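Local atomic coordinates of type-2 ice-structuring protein (Brachyopsis rostratus, PDB entry 2ZIB), a protein that binds to ice crystals and inhibits their growth, protecting the blood of a cold-water fish from freezing at subzero sea temperatures. Residues L33-C38 / G42-S47. Numbering follows the deposited sequence.
Sequences LAEANC and GGHLAS. With SO4 (sulfate ion), chain B.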
loop_
_atom_site.group_PDB
_atom_site.type_symbol
_atom_site.label_atom_id
_atom_site.label_comp_id
_atom_site.label_asym_id
_atom_site.label_seq_id
_atom_site.Cartn_x
_atom_site.Cartn_y
_atom_site.Cartn_z
ATOM N N LEU A 33 3.423 -12.226 0.971
ATOM C CA LEU A 33 4.715 -12.231 0.254
ATOM C C LEU A 33 5.063 -10.830 -0.171
ATOM O O LEU A 33 6.249 -10.472 -0.154
ATOM C CB LEU A 33 4.668 -13.165 -0.962
ATOM C CG LEU A 33 5.326 -14.529 -0.714
ATOM C CD1 LEU A 33 4.575 -15.292 0.390
ATOM C CD2 LEU A 33 5.394 -15.312 -2.024
ATOM N N ALA A 34 4.077 -10.023 -0.574
ATOM C CA ALA A 34 4.378 -8.669 -1.034
ATOM C C ALA A 34 4.938 -7.833 0.143
ATOM O O ALA A 34 5.902 -7.050 -0.033
ATOM C CB ALA A 34 3.123 -8.019 -1.626
ATOM N N GLU A 35 4.357 -7.952 1.335
ATOM C CA GLU A 35 4.902 -7.252 2.502
ATOM C C GLU A 35 6.328 -7.742 2.814
ATOM O O GLU A 35 7.238 -6.930 3.023
ATOM C CB GLU A 35 3.977 -7.420 3.701
ATOM C CG GLU A 35 4.609 -6.941 5.010
ATOM C CD GLU A 35 4.865 -5.448 5.102
ATOM O OE1 GLU A 35 4.317 -4.640 4.310
ATOM O OE2 GLU A 35 5.573 -5.060 6.063
ATOM N N ALA A 36 6.554 -9.055 2.799
ATOM C CA ALA A 36 7.898 -9.582 3.060
ATOM C C ALA A 36 8.898 -9.101 2.032
ATOM O O ALA A 36 10.055 -8.792 2.341
ATOM C CB ALA A 36 7.852 -11.097 3.074
ATOM N N ASN A 37 8.474 -9.009 0.768
ATOM C CA ASN A 37 9.290 -8.498 -0.321
ATOM C C ASN A 37 9.694 -7.038 -0.040
ATOM O O ASN A 37 10.876 -6.659 -0.113
ATOM C CB ASN A 37 8.479 -8.655 -1.623
ATOM C CG ASN A 37 9.233 -8.253 -2.872
ATOM O OD1 ASN A 37 8.697 -7.374 -3.662
ATOM N ND2 ASN A 37 10.334 -8.820 -3.111
ATOM N N CYS A 38 8.723 -6.215 0.352
ATOM C CA CYS A 38 9.019 -4.822 0.679
ATOM C C CYS A 38 9.982 -4.727 1.862
ATOM O O CYS A 38 10.901 -3.877 1.839
ATOM C CB CYS A 38 7.737 -4.056 1.014
ATOM S SG CYS A 38 6.578 -3.855 -0.349
ATOM N N GLY A 42 13.885 -3.023 2.333
ATOM C CA GLY A 42 14.164 -1.934 3.273
ATOM C C GLY A 42 12.949 -1.116 3.625
ATOM O O GLY A 42 13.091 -0.050 4.205
ATOM N N GLY A 43 11.744 -1.566 3.266
ATOM C CA GLY A 43 10.527 -0.775 3.498
ATOM C C GLY A 43 9.358 -1.648 3.901
ATOM O O GLY A 43 9.497 -2.622 4.642
ATOM N N HIS A 44 8.187 -1.227 3.439
ATOM C CA HIS A 44 6.899 -1.896 3.771
ATOM C C HIS A 44 6.015 -1.714 2.566
ATOM O O HIS A 44 6.226 -0.785 1.773
ATOM C CB HIS A 44 6.229 -1.245 5.001
ATOM C CG HIS A 44 6.908 -1.561 6.294
ATOM N ND1 HIS A 44 6.812 -2.799 6.884
ATOM C CD2 HIS A 44 7.743 -0.830 7.063
ATOM C CE1 HIS A 44 7.530 -2.799 8.006
ATOM N NE2 HIS A 44 8.106 -1.613 8.135
ATOM N N LEU A 45 4.948 -2.518 2.474
ATOM C CA LEU A 45 3.874 -2.105 1.571
ATOM C C LEU A 45 3.485 -0.654 1.899
ATOM O O LEU A 45 3.477 -0.277 3.074
ATOM C CB LEU A 45 2.677 -3.035 1.779
ATOM C CG LEU A 45 2.812 -4.404 1.110
ATOM C CD1 LEU A 45 1.687 -5.332 1.575
ATOM C CD2 LEU A 45 2.822 -4.301 -0.411
ATOM N N ALA A 46 3.118 0.117 0.890
ATOM C CA ALA A 46 2.889 1.539 1.132
ATOM C C ALA A 46 1.698 1.770 2.044
ATOM O O ALA A 46 0.615 1.196 1.865
ATOM C CB ALA A 46 2.637 2.238 -0.193
ATOM N N SER A 47 1.875 2.721 2.975
ATOM C CA SER A 47 0.748 3.347 3.663
ATOM C C SER A 47 0.410 4.655 2.954
ATOM O O SER A 47 1.273 5.273 2.306
ATOM C CB SER A 47 1.092 3.574 5.128
ATOM O OG SER A 47 2.155 4.505 5.223
HETATM S S SO4 B . 10.683 0.355 9.360
HETATM O O1 SO4 B . 11.102 -0.067 7.957
HETATM O O2 SO4 B . 9.751 -0.582 9.946
HETATM O O3 SO4 B . 11.883 0.400 10.209
HETATM O O4 SO4 B . 9.920 1.608 9.287
#
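Glu35 reaches out from the helix and spends both carboxylate oxygens on the strand residues His44 and Leu45. Its CG stands anti to the backbone N (chi1 169°), and a bend at chi2 then swings the carboxylate over to the strand. Glu35 OE2 accepts the N-H of His44 ND1 at 2.7 Å, through its syn lone pair and in the plane of the imidazole; the bond is almost straight and carboxylate and ring lie nearly in one plane, which together with the sulfate bond at NE2 fixes the ring's rotation. Glu35 OE1 receives the backbone N-H of Leu45 at 2.9 Å, tilted out of the carboxylate plane, and is also hydrogen-bonded to Thr81 OG1. A glutamate suits this place because it is long enough to span the gap and has two acceptors.

On the far edge of the ring, His44 NE2 donates its N-H to sulfate O2 at 2.7 Å, the ion probably coming from the crystallisation liquor. With an acceptor at each nitrogen, the imidazole is probably protonated, a state the nearby carboxylate and sulfate would favour.

In this C-type lectin fold, helix 31-40 turns by a Schellman motif into strand 44-45, which pairs antiparallel with strand 124-131. Gly42, at positive phi, is the C-prime residue, and Gly43 N bonds to Cys38 O at 2.8 Å. Lacking a side chain, Gly42 readily adopts this backbone shape.

Deeper in, Leu45 lies against the helix, with CD1 alongside Glu35 CB and CD2 touching both Cys38 SG (3.8 Å) and Ala34 CB (3.9 Å). Alanine's small methyl leaves room for that branch. Cys38 CB lies 3.3 Å from His44 C, while Cys38 SG, anti to the carbonyl carbon (chi1 -66°), forms the disulfide with Cys128 that ties the helix to strand 124-131.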